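Local atomic coordinates of methyltransferase (Streptomyces regensis, PDB entry 5N5D), a protein that binds S-adenosylmethionine and, as an O-methyltransferase of tomaymycin synthesis, probably transfers its methyl group to a hydroxyl of a biosynthetic intermediate. Residues Ser75-Ala80 / Ser104-Ala109; Gly87-Ile92 / His113-His118; Pro147-Tyr152 / Arg191-Met196; Ser201-Thr206 / Thr220-Thr225. All coordinates share one frame; numbering follows the deposited sequence.

Interactions 1 and 2 interleave along the chain of this Rossmann-like methyltransferase, and interactions 3 and 4 follow in series. The first two have centres about 10 Å apart: helix 74-80, strand 88-93, helix 96-108 and strand 115-119 follow one another, and the helix pair of interaction 1 packs on the strand pair of interaction 2. Interactions 3 and 4, with centres about 13 Å apart, touch through Phe193, His194 and Thr220, and both reach the second subunit. Interaction 1 holds Ser75 and interaction 3 holds Tyr152 of the S-adenosylmethionine pocket. Interactions 2 and 4 lie at the two ends of one seven-stranded sheet, their centres about 24 Å apart, whereas interactions 1 and 3 join helices.

Interaction 1 (Ser75-Ala80 / Ser104-Ala109); sequences SSIWLA and SRLAEA. With SAM (S-adenosylmethionine), chain H.
In Ile77 the first torsion (chi1 -68°) sets CG1 opposite the carbonyl carbon and beside the backbone N, and CG2 takes the branch anti to that N; the CG1 arm runs between Leu106, Arg105 and Ala109, while CG2 meets Ala109. Leu106 has nearly the same first torsion, and the two side chains slide past each other in opposite directions, Leu106 CD2 lying 3.8 Å from Ile77 CG1. The same methyl also reaches Ser76 CB. Ile77 CG2 meets Ala109 CB at 3.9 Å. CD1, at the end of the CG1 arm of Ile77, lies 4.0 Å from Arg105 CB.

Arg105 gives this contact only the foot of its side chain. Bends at its second and third torsions turn the guanidinium away to grip Glu108 side-on, NE to OE1 at 2.8 Å and NH2 to OE2 at 2.9 Å. Both oxygens lie in the guanidinium plane, yet the nitrogens approach from above the carboxylate plane. An alanine here would keep the CB against Ile77 but would probably free the Glu108 carboxylate to turn, leaving it with Lys30 as its remaining charged mate.

At the start of helix 74-80, Ser75 binds S-adenosylmethionine: its N donates to OXT at 3.1 Å, and its OG accepts from the ligand amino N at 2.8 Å. Glu67 bonds the hydroxyls of both Ser75 and Ser76.

The helices cross at -36° with their axes 9.9 Å apart; Leu28 of helix 26-31 packs on Ile77, and Leu106 touches Val115 of strand 115-119.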
# COMPACT_ATOMS: atom_id res chain seq x y z
N SER A 75 13.73 -7.41 4.86
CA SER A 75 12.28 -7.39 5.03
C SER A 75 11.87 -8.05 6.34
O SER A 75 10.91 -7.62 6.99
CB SER A 75 11.59 -8.08 3.84
OG SER A 75 12.08 -9.39 3.66
N SER A 76 12.62 -9.08 6.77
CA SER A 76 12.28 -9.82 7.98
C SER A 76 12.29 -8.91 9.21
O SER A 76 11.41 -9.02 10.07
CB SER A 76 13.25 -10.98 8.17
OG SER A 76 13.52 -11.63 6.94
N ILE A 77 13.28 -8.03 9.31
CA ILE A 77 13.35 -7.12 10.45
C ILE A 77 12.12 -6.23 10.48
O ILE A 77 11.49 -6.04 11.53
CB ILE A 77 14.64 -6.29 10.41
CG1 ILE A 77 15.86 -7.19 10.65
CG2 ILE A 77 14.60 -5.18 11.47
CD1 ILE A 77 17.17 -6.51 10.31
N TRP A 78 11.76 -5.66 9.33
CA TRP A 78 10.59 -4.78 9.28
C TRP A 78 9.33 -5.52 9.69
O TRP A 78 8.48 -4.98 10.41
CB TRP A 78 10.43 -4.19 7.88
CG TRP A 78 11.32 -3.01 7.61
CD1 TRP A 78 12.36 -2.95 6.73
CD2 TRP A 78 11.24 -1.72 8.22
NE1 TRP A 78 12.92 -1.69 6.75
CE2 TRP A 78 12.25 -0.92 7.66
CE3 TRP A 78 10.40 -1.16 9.19
CZ2 TRP A 78 12.45 0.41 8.04
CZ3 TRP A 78 10.60 0.15 9.57
CH2 TRP A 78 11.62 0.92 8.99
N LEU A 79 9.17 -6.76 9.22
CA LEU A 79 7.97 -7.52 9.57
C LEU A 79 7.97 -7.89 11.05
O LEU A 79 6.95 -7.75 11.73
CB LEU A 79 7.88 -8.77 8.71
CG LEU A 79 7.51 -8.53 7.24
CD1 LEU A 79 7.72 -9.81 6.46
CD2 LEU A 79 6.08 -8.04 7.10
N ALA A 80 9.10 -8.38 11.56
CA ALA A 80 9.15 -8.80 12.96
C ALA A 80 8.93 -7.62 13.89
O ALA A 80 8.34 -7.78 14.97
CB ALA A 80 10.50 -9.46 13.26
N SER A 104 21.94 -13.35 12.05
CA SER A 104 22.78 -12.38 12.74
C SER A 104 22.12 -11.00 12.77
O SER A 104 22.19 -10.30 13.79
CB SER A 104 24.15 -12.30 12.06
OG SER A 104 24.84 -13.54 12.17
N ARG A 105 21.49 -10.60 11.66
CA ARG A 105 20.79 -9.32 11.62
C ARG A 105 19.61 -9.31 12.58
O ARG A 105 19.36 -8.31 13.26
CB ARG A 105 20.31 -9.02 10.20
CG ARG A 105 21.37 -9.06 9.11
CD ARG A 105 22.40 -7.96 9.26
NE ARG A 105 23.45 -8.29 10.22
CZ ARG A 105 24.48 -9.09 9.97
NH1 ARG A 105 24.59 -9.69 8.79
NH2 ARG A 105 25.39 -9.31 10.90
N LEU A 106 18.83 -10.39 12.60
CA LEU A 106 17.66 -10.42 13.47
C LEU A 106 18.06 -10.36 14.94
O LEU A 106 17.34 -9.75 15.75
CB LEU A 106 16.84 -11.67 13.18
CG LEU A 106 16.22 -11.66 11.78
CD1 LEU A 106 15.81 -13.07 11.37
CD2 LEU A 106 15.02 -10.72 11.71
N ALA A 107 19.18 -10.97 15.30
CA ALA A 107 19.69 -10.85 16.66
C ALA A 107 20.10 -9.41 16.96
O ALA A 107 19.74 -8.85 18.01
CB ALA A 107 20.87 -11.80 16.86
N GLU A 108 20.85 -8.79 16.05
CA GLU A 108 21.23 -7.38 16.22
C GLU A 108 20.00 -6.50 16.36
O GLU A 108 20.00 -5.52 17.11
CB GLU A 108 22.07 -6.92 15.02
CG GLU A 108 23.45 -7.56 14.92
CD GLU A 108 24.09 -7.42 13.54
OE1 GLU A 108 23.42 -6.89 12.62
OE2 GLU A 108 25.26 -7.83 13.38
N ALA A 109 18.93 -6.84 15.63
CA ALA A 109 17.71 -6.04 15.63
C ALA A 109 16.89 -6.20 16.90
O ALA A 109 15.95 -5.43 17.10
CB ALA A 109 16.85 -6.42 14.43
N SAM H . 12.49 -10.73 1.23
CA SAM H . 13.90 -10.32 1.15
C SAM H . 14.04 -8.80 1.50
O SAM H . 13.20 -8.03 0.98
OXT SAM H . 14.98 -8.45 2.25
CB SAM H . 14.48 -10.59 -0.26
CG SAM H . 14.16 -12.00 -0.73
SD SAM H . 15.04 -12.27 -2.29
CE SAM H . 14.06 -11.32 -3.39
C5' SAM H . 14.48 -13.94 -2.79
C4' SAM H . 15.00 -15.03 -1.88
O4' SAM H . 14.27 -16.26 -2.09
C3' SAM H . 16.48 -15.37 -2.06
O3' SAM H . 17.16 -15.22 -0.81
C2' SAM H . 16.47 -16.81 -2.59
O2' SAM H . 17.58 -17.58 -2.14
C1' SAM H . 15.17 -17.33 -1.99
N9 SAM H . 14.60 -18.48 -2.67
C8 SAM H . 14.55 -18.71 -4.02
N7 SAM H . 13.91 -19.81 -4.36
C5 SAM H . 13.51 -20.34 -3.14
C6 SAM H . 12.77 -21.49 -2.80
N6 SAM H . 12.28 -22.35 -3.70
N1 SAM H . 12.53 -21.72 -1.49
C2 SAM H . 13.01 -20.86 -0.59
N3 SAM H . 13.72 -19.74 -0.79
C4 SAM H . 13.94 -19.54 -2.09

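Interaction 2 (Gly87-Ile92 / His113-His118); sequences GRLVTI and HLVEQH
Gly87 meets Leu114 through its carbonyl oxygen, against which Leu114 CD2 packs at 3.6 Å. The Arg88 side chain bends at its second and third torsions and crosses Glu116 obliquely, with the guanidinium and carboxylate planes 24° apart. The direct salt bridge, NE to OE1, is a weak hydrogen bond at 3.4 Å, but a water accepts from NE and donates to OE1, 2.7 Å from each. Leu89 pairs in parallel with Val115: its N donates to Leu114 O and its O accepts from Glu116 N. Val90 lies alongside Glu116 and sets CG1 obliquely against His118 CD2 at 3.7 Å. Thr91 continues the backbone pairing through Glu116 O and His118 N, while its CG2 touches Gln117 CG at 3.7 Å and its hydroxyl bonds Thr70 and Glu67. Ile92, beside His118, packs on helix 122-125.

These strands are the two ends of a beta-alpha-beta unit connected by helix 96-108. His118 NE2 donates in its ring plane to the anti lone pair of Glu116 OE2 at 2.6 Å. One carboxylate serves Arg88 through OE1 and His118 through OE2. A glutamine in place of Glu116 would probably leave Arg88 without its negative mate. The nearby Arg88 charge and the N-H of His118 would probably favour the ionised form of the carboxylate.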
# COMPACT_ATOMS: atom_id res chain seq x y z
N GLY A 87 3.92 -12.40 19.35
CA GLY A 87 3.82 -12.70 17.94
C GLY A 87 4.95 -13.58 17.43
O GLY A 87 5.91 -13.89 18.15
N ARG A 88 4.84 -13.98 16.17
CA ARG A 88 5.90 -14.76 15.55
C ARG A 88 5.95 -14.48 14.06
O ARG A 88 4.91 -14.34 13.40
CB ARG A 88 5.73 -16.26 15.78
CG ARG A 88 6.95 -17.07 15.33
CD ARG A 88 7.39 -18.11 16.36
NE ARG A 88 6.47 -19.25 16.43
CZ ARG A 88 5.51 -19.40 17.33
NH1 ARG A 88 4.74 -20.48 17.30
NH2 ARG A 88 5.31 -18.48 18.28
N LEU A 89 7.17 -14.37 13.55
CA LEU A 89 7.47 -14.36 12.12
C LEU A 89 8.09 -15.70 11.77
O LEU A 89 9.12 -16.08 12.34
CB LEU A 89 8.42 -13.21 11.76
CG LEU A 89 8.95 -13.24 10.33
CD1 LEU A 89 7.82 -13.01 9.34
CD2 LEU A 89 10.05 -12.21 10.14
N VAL A 90 7.46 -16.43 10.86
CA VAL A 90 8.02 -17.66 10.32
C VAL A 90 8.56 -17.31 8.95
O VAL A 90 7.81 -16.82 8.09
CB VAL A 90 6.96 -18.76 10.24
CG1 VAL A 90 7.55 -20.05 9.67
CG2 VAL A 90 6.36 -19.02 11.62
N THR A 91 9.86 -17.51 8.73
CA THR A 91 10.46 -17.13 7.46
C THR A 91 11.27 -18.29 6.89
O THR A 91 11.88 -19.07 7.62
CB THR A 91 11.32 -15.86 7.61
OG1 THR A 91 11.77 -15.44 6.33
CG2 THR A 91 12.49 -16.08 8.57
N ILE A 92 11.24 -18.39 5.56
CA ILE A 92 11.80 -19.52 4.82
C ILE A 92 12.84 -19.02 3.83
O ILE A 92 12.60 -18.08 3.08
CB ILE A 92 10.71 -20.30 4.05
CG1 ILE A 92 9.58 -20.73 4.98
CG2 ILE A 92 11.34 -21.50 3.33
CD1 ILE A 92 8.38 -21.32 4.26
N HIS A 113 13.78 -13.49 19.29
CA HIS A 113 12.77 -14.23 20.04
C HIS A 113 11.43 -14.28 19.34
O HIS A 113 10.56 -15.06 19.74
CB HIS A 113 12.59 -13.62 21.44
CG HIS A 113 12.05 -12.22 21.42
ND1 HIS A 113 12.81 -11.14 21.02
CD2 HIS A 113 10.84 -11.72 21.77
CE1 HIS A 113 12.08 -10.04 21.11
NE2 HIS A 113 10.88 -10.36 21.57
N LEU A 114 11.24 -13.46 18.30
CA LEU A 114 10.00 -13.42 17.55
C LEU A 114 10.07 -14.17 16.23
O LEU A 114 9.06 -14.21 15.52
CB LEU A 114 9.61 -11.97 17.26
CG LEU A 114 9.45 -11.05 18.47
CD1 LEU A 114 9.31 -9.61 18.00
CD2 LEU A 114 8.25 -11.45 19.29
N VAL A 115 11.21 -14.73 15.86
CA VAL A 115 11.40 -15.25 14.51
C VAL A 115 11.71 -16.74 14.58
O VAL A 115 12.53 -17.19 15.39
CB VAL A 115 12.51 -14.50 13.76
CG1 VAL A 115 12.63 -15.02 12.33
CG2 VAL A 115 12.22 -13.01 13.75
N GLU A 116 11.05 -17.49 13.70
CA GLU A 116 11.30 -18.91 13.50
C GLU A 116 11.78 -19.07 12.06
O GLU A 116 10.99 -18.94 11.12
CB GLU A 116 10.03 -19.72 13.76
CG GLU A 116 10.10 -21.18 13.42
CD GLU A 116 8.76 -21.85 13.59
OE1 GLU A 116 8.12 -21.64 14.64
OE2 GLU A 116 8.33 -22.56 12.65
N GLN A 117 13.07 -19.32 11.89
CA GLN A 117 13.66 -19.47 10.57
C GLN A 117 13.66 -20.93 10.13
O GLN A 117 13.90 -21.83 10.93
CB GLN A 117 15.09 -18.94 10.54
CG GLN A 117 15.20 -17.44 10.72
CD GLN A 117 16.61 -16.96 10.48
OE1 GLN A 117 17.30 -16.53 11.40
NE2 GLN A 117 17.05 -17.03 9.23
N HIS A 118 13.43 -21.14 8.83
CA HIS A 118 13.51 -22.44 8.20
C HIS A 118 14.43 -22.34 7.00
O HIS A 118 14.41 -21.35 6.27
CB HIS A 118 12.13 -22.94 7.75
CG HIS A 118 11.19 -23.20 8.89
ND1 HIS A 118 10.94 -24.46 9.37
CD2 HIS A 118 10.45 -22.35 9.64
CE1 HIS A 118 10.08 -24.38 10.37
NE2 HIS A 118 9.77 -23.11 10.56
O HOH W 1 5.48 -21.18 14.75

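Interaction 3 (Pro147-Tyr152 / Arg191-Met196); sequences PDIPEY and RRFHEM
Pro150 is the centre of the contact, its ring lying against two residues of helix 185-198. Pro150 CG lies 3.7 Å from Arg192 CG, on the aliphatic part of that side chain, and Pro150 CB meets Met196 SD at 3.7 Å. The bend at the third torsion of Met196 (chi3 72°) brings its CE beside Pro150 O, also at 3.7 Å. One residue earlier, Ile149 CG2 reaches the root of the Phe193 ring, 3.7 Å from Phe193 CG, in an oblique approach.

Behind this layer, Arg192 turns its charged end away from the proline. Its NH1 donates to the anti lone pair of Glu195 OE1 at 3.0 Å, close to the guanidinium plane; NE adds a weak bond to the same oxygen. Phe193 is further placed by Phe153, whose ring it meets edge-to-face, and by Thr220 of strand 217-224. His194 of helix 185-198 stacks on Phe17 of the second subunit; on helix 149-158 Tyr152 touches S-adenosylmethionine.

With no hydrogen bond joining the two segments, they hold together by apolar contact. Arg192 contributes methylenes to that surface, while its charged end leads away from the interface and is paired with Glu195 of its own helix.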
# COMPACT_ATOMS: atom_id res chain seq x y z
N PRO A 147 8.33 -18.63 -10.38
CA PRO A 147 7.52 -19.72 -10.96
C PRO A 147 6.58 -20.38 -9.97
O PRO A 147 5.53 -20.88 -10.39
CB PRO A 147 8.58 -20.71 -11.46
CG PRO A 147 9.75 -19.84 -11.80
CD PRO A 147 9.76 -18.77 -10.73
N ASP A 148 6.90 -20.41 -8.69
CA ASP A 148 6.08 -21.10 -7.70
C ASP A 148 5.06 -20.20 -7.02
O ASP A 148 4.38 -20.65 -6.09
CB ASP A 148 6.97 -21.76 -6.65
CG ASP A 148 7.71 -22.97 -7.18
OD1 ASP A 148 7.19 -23.65 -8.10
OD2 ASP A 148 8.81 -23.26 -6.67
N ILE A 149 4.91 -18.95 -7.46
CA ILE A 149 3.97 -18.02 -6.83
C ILE A 149 2.56 -18.61 -6.77
O ILE A 149 1.90 -18.50 -5.73
CB ILE A 149 4.00 -16.66 -7.53
CG1 ILE A 149 5.29 -15.94 -7.15
CG2 ILE A 149 2.81 -15.80 -7.14
CD1 ILE A 149 5.57 -14.67 -7.92
N PRO A 150 2.04 -19.25 -7.83
CA PRO A 150 0.69 -19.84 -7.70
C PRO A 150 0.58 -20.81 -6.54
O PRO A 150 -0.41 -20.78 -5.79
CB PRO A 150 0.48 -20.53 -9.06
CG PRO A 150 1.35 -19.77 -9.99
CD PRO A 150 2.57 -19.40 -9.20
N GLU A 151 1.58 -21.68 -6.37
CA GLU A 151 1.59 -22.66 -5.28
C GLU A 151 1.81 -21.98 -3.94
O GLU A 151 1.24 -22.40 -2.92
CB GLU A 151 2.66 -23.70 -5.55
CG GLU A 151 2.35 -24.65 -6.72
CD GLU A 151 2.53 -24.04 -8.12
OE1 GLU A 151 3.23 -23.01 -8.27
OE2 GLU A 151 1.97 -24.60 -9.08
N TYR A 152 2.63 -20.93 -3.90
CA TYR A 152 2.79 -20.17 -2.67
C TYR A 152 1.48 -19.50 -2.27
O TYR A 152 1.14 -19.43 -1.09
CB TYR A 152 3.89 -19.13 -2.81
CG TYR A 152 5.29 -19.69 -3.01
CD1 TYR A 152 5.64 -20.93 -2.50
CD2 TYR A 152 6.25 -18.98 -3.72
CE1 TYR A 152 6.89 -21.45 -2.68
CE2 TYR A 152 7.53 -19.50 -3.90
CZ TYR A 152 7.84 -20.74 -3.38
OH TYR A 152 9.09 -21.29 -3.54
N ARG A 191 1.31 -14.64 -14.05
CA ARG A 191 0.04 -14.60 -14.78
C ARG A 191 -0.95 -15.60 -14.20
O ARG A 191 -2.12 -15.27 -13.96
CB ARG A 191 0.29 -14.89 -16.26
CG ARG A 191 0.99 -13.75 -17.00
CD ARG A 191 1.26 -14.10 -18.45
NE ARG A 191 0.07 -14.58 -19.16
CZ ARG A 191 -0.83 -13.79 -19.74
NH1 ARG A 191 -0.71 -12.47 -19.71
NH2 ARG A 191 -1.87 -14.33 -20.35
N ARG A 192 -0.49 -16.83 -13.96
CA ARG A 192 -1.36 -17.85 -13.36
C ARG A 192 -1.92 -17.37 -12.03
O ARG A 192 -3.10 -17.59 -11.72
CB ARG A 192 -0.56 -19.14 -13.17
CG ARG A 192 -1.29 -20.31 -12.51
CD ARG A 192 -2.00 -21.19 -13.51
NE ARG A 192 -3.16 -20.52 -14.07
CZ ARG A 192 -4.39 -20.57 -13.55
NH1 ARG A 192 -5.37 -19.92 -14.15
NH2 ARG A 192 -4.64 -21.28 -12.46
N PHE A 193 -1.09 -16.70 -11.23
CA PHE A 193 -1.52 -16.20 -9.93
C PHE A 193 -2.62 -15.16 -10.07
O PHE A 193 -3.63 -15.20 -9.36
CB PHE A 193 -0.29 -15.64 -9.21
CG PHE A 193 -0.60 -14.70 -8.07
CD1 PHE A 193 -1.36 -15.11 -6.99
CD2 PHE A 193 -0.07 -13.42 -8.07
CE1 PHE A 193 -1.61 -14.24 -5.94
CE2 PHE A 193 -0.32 -12.55 -7.02
CZ PHE A 193 -1.09 -12.96 -5.96
N HIS A 194 -2.45 -14.21 -11.00
CA HIS A 194 -3.48 -13.20 -11.21
C HIS A 194 -4.75 -13.81 -11.76
O HIS A 194 -5.86 -13.39 -11.41
CB HIS A 194 -2.95 -12.09 -12.13
CG HIS A 194 -2.06 -11.13 -11.42
ND1 HIS A 194 -0.76 -11.44 -11.08
CD2 HIS A 194 -2.29 -9.88 -10.95
CE1 HIS A 194 -0.22 -10.42 -10.44
NE2 HIS A 194 -1.13 -9.46 -10.35
N GLU A 195 -4.61 -14.83 -12.62
CA GLU A 195 -5.78 -15.55 -13.11
C GLU A 195 -6.51 -16.27 -11.98
O GLU A 195 -7.75 -16.31 -11.96
CB GLU A 195 -5.34 -16.54 -14.18
CG GLU A 195 -4.92 -15.88 -15.48
CD GLU A 195 -4.21 -16.83 -16.41
OE1 GLU A 195 -4.23 -18.06 -16.17
OE2 GLU A 195 -3.61 -16.34 -17.38
N MET A 196 -5.77 -16.86 -11.03
CA MET A 196 -6.40 -17.47 -9.87
C MET A 196 -7.20 -16.45 -9.07
O MET A 196 -8.32 -16.73 -8.64
CB MET A 196 -5.35 -18.13 -8.98
CG MET A 196 -4.66 -19.33 -9.59
SD MET A 196 -3.16 -19.80 -8.69
CE MET A 196 -3.85 -20.52 -7.21

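Interaction 4 (Ser201-Thr206 / Thr220-Thr225); sequences SDVTAT and TLALVT
Backbone hydrogen bonds carry most of this antiparallel pairing between Thr204 and Leu223 and between Thr206 and Leu221. Each of these hydrogen-bonded pairs exchanges two bonds: Leu223 N to Thr204 O, almost straight at 176° and 2.7 Å long, is returned by Thr204 N to Leu223 O at 2.9 Å. Beyond the strand end, Thr225 N donates to Asp202 O at 2.8 Å, from well above the carbonyl plane.

Among the apolar contacts, Ala205 and Ala222 form a non-hydrogen-bonded pair with CB atoms 3.7 Å apart, small enough for the strands to come close. On the same face, Leu157 of helix 149-158 packs on Val203 and Val224. Just past the strand end, Thr225 crosses Thr204 at about a right angle, CG2 to CG2 3.9 Å; in Thr204 the first torsion (chi1 -176°) sends OG1 anti to the backbone N and leaves CG2 to make this touch.

A water bridges the end of the pairing, donating to Ser201 O at 2.9 Å and hydrogen-bonded to Thr225 OG1 at 2.7 Å.

The second subunit meets the edge strand, where Lys51 of that subunit bonds Ala205 O and its Pro48 O bonds Thr206 OG1. This is a beta hairpin, strands 203-211 and 217-224, that forms one edge of the sheet in the 3-2-1-4-5-7-6 strand order of the class I methyltransferase fold.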
# COMPACT_ATOMS: atom_id res chain seq x y z
N SER A 201 -13.74 -15.68 -5.44
CA SER A 201 -14.37 -14.55 -4.79
C SER A 201 -14.18 -14.53 -3.28
O SER A 201 -14.74 -13.65 -2.62
CB SER A 201 -15.87 -14.54 -5.11
OG SER A 201 -16.08 -14.50 -6.52
N ASP A 202 -13.40 -15.46 -2.72
CA ASP A 202 -13.08 -15.47 -1.30
C ASP A 202 -11.77 -14.75 -1.01
O ASP A 202 -11.25 -14.84 0.12
CB ASP A 202 -13.01 -16.91 -0.78
CG ASP A 202 -12.04 -17.79 -1.55
OD1 ASP A 202 -11.52 -17.34 -2.60
OD2 ASP A 202 -11.80 -18.93 -1.11
N VAL A 203 -11.22 -14.07 -2.01
CA VAL A 203 -10.05 -13.22 -1.86
C VAL A 203 -10.22 -12.07 -2.84
O VAL A 203 -10.80 -12.24 -3.92
CB VAL A 203 -8.73 -13.98 -2.14
CG1 VAL A 203 -7.53 -13.21 -1.56
CG2 VAL A 203 -8.78 -15.39 -1.60
N THR A 204 -9.74 -10.89 -2.46
CA THR A 204 -9.88 -9.72 -3.31
C THR A 204 -8.58 -8.93 -3.25
O THR A 204 -7.93 -8.88 -2.20
CB THR A 204 -11.09 -8.88 -2.86
OG1 THR A 204 -11.29 -7.78 -3.76
CG2 THR A 204 -10.94 -8.39 -1.44
N ALA A 205 -8.17 -8.36 -4.38
CA ALA A 205 -6.79 -7.91 -4.50
C ALA A 205 -6.65 -6.72 -5.44
O ALA A 205 -7.58 -6.35 -6.17
CB ALA A 205 -5.89 -9.05 -4.98
N THR A 206 -5.47 -6.11 -5.39
CA THR A 206 -5.06 -5.11 -6.36
C THR A 206 -3.56 -5.24 -6.57
O THR A 206 -2.84 -5.78 -5.72
CB THR A 206 -5.43 -3.69 -5.92
OG1 THR A 206 -5.31 -2.79 -7.02
CG2 THR A 206 -4.52 -3.20 -4.78
N THR A 220 1.47 -7.10 -5.49
CA THR A 220 0.06 -7.43 -5.35
C THR A 220 -0.29 -7.48 -3.87
O THR A 220 0.45 -8.07 -3.08
CB THR A 220 -0.27 -8.77 -6.00
OG1 THR A 220 0.10 -8.72 -7.38
CG2 THR A 220 -1.76 -9.10 -5.88
N LEU A 221 -1.41 -6.87 -3.52
CA LEU A 221 -1.94 -6.92 -2.17
C LEU A 221 -3.30 -7.58 -2.23
O LEU A 221 -4.19 -7.10 -2.93
CB LEU A 221 -2.03 -5.52 -1.56
CG LEU A 221 -2.37 -5.50 -0.06
CD1 LEU A 221 -1.83 -4.24 0.58
CD2 LEU A 221 -3.88 -5.59 0.17
N ALA A 222 -3.45 -8.67 -1.49
CA ALA A 222 -4.67 -9.45 -1.46
C ALA A 222 -5.20 -9.53 -0.04
O ALA A 222 -4.43 -9.64 0.92
CB ALA A 222 -4.45 -10.85 -2.03
N LEU A 223 -6.52 -9.46 0.08
CA LEU A 223 -7.22 -9.63 1.34
C LEU A 223 -8.07 -10.89 1.26
O LEU A 223 -8.90 -11.02 0.35
CB LEU A 223 -8.11 -8.42 1.64
CG LEU A 223 -8.98 -8.50 2.89
CD1 LEU A 223 -8.12 -8.49 4.14
CD2 LEU A 223 -9.97 -7.34 2.90
N VAL A 224 -7.85 -11.81 2.18
CA VAL A 224 -8.67 -13.01 2.24
C VAL A 224 -9.99 -12.64 2.90
O VAL A 224 -10.01 -12.03 3.98
CB VAL A 224 -7.96 -14.13 3.02
CG1 VAL A 224 -8.83 -15.39 3.07
CG2 VAL A 224 -6.61 -14.44 2.39
N THR A 225 -11.10 -12.96 2.23
CA THR A 225 -12.41 -12.64 2.77
C THR A 225 -13.23 -13.86 3.15
O THR A 225 -14.13 -13.74 3.99
CB THR A 225 -13.21 -11.80 1.76
OG1 THR A 225 -13.43 -12.57 0.57
CG2 THR A 225 -12.45 -10.54 1.39
O HOH W 2 -13.56 -11.18 -1.74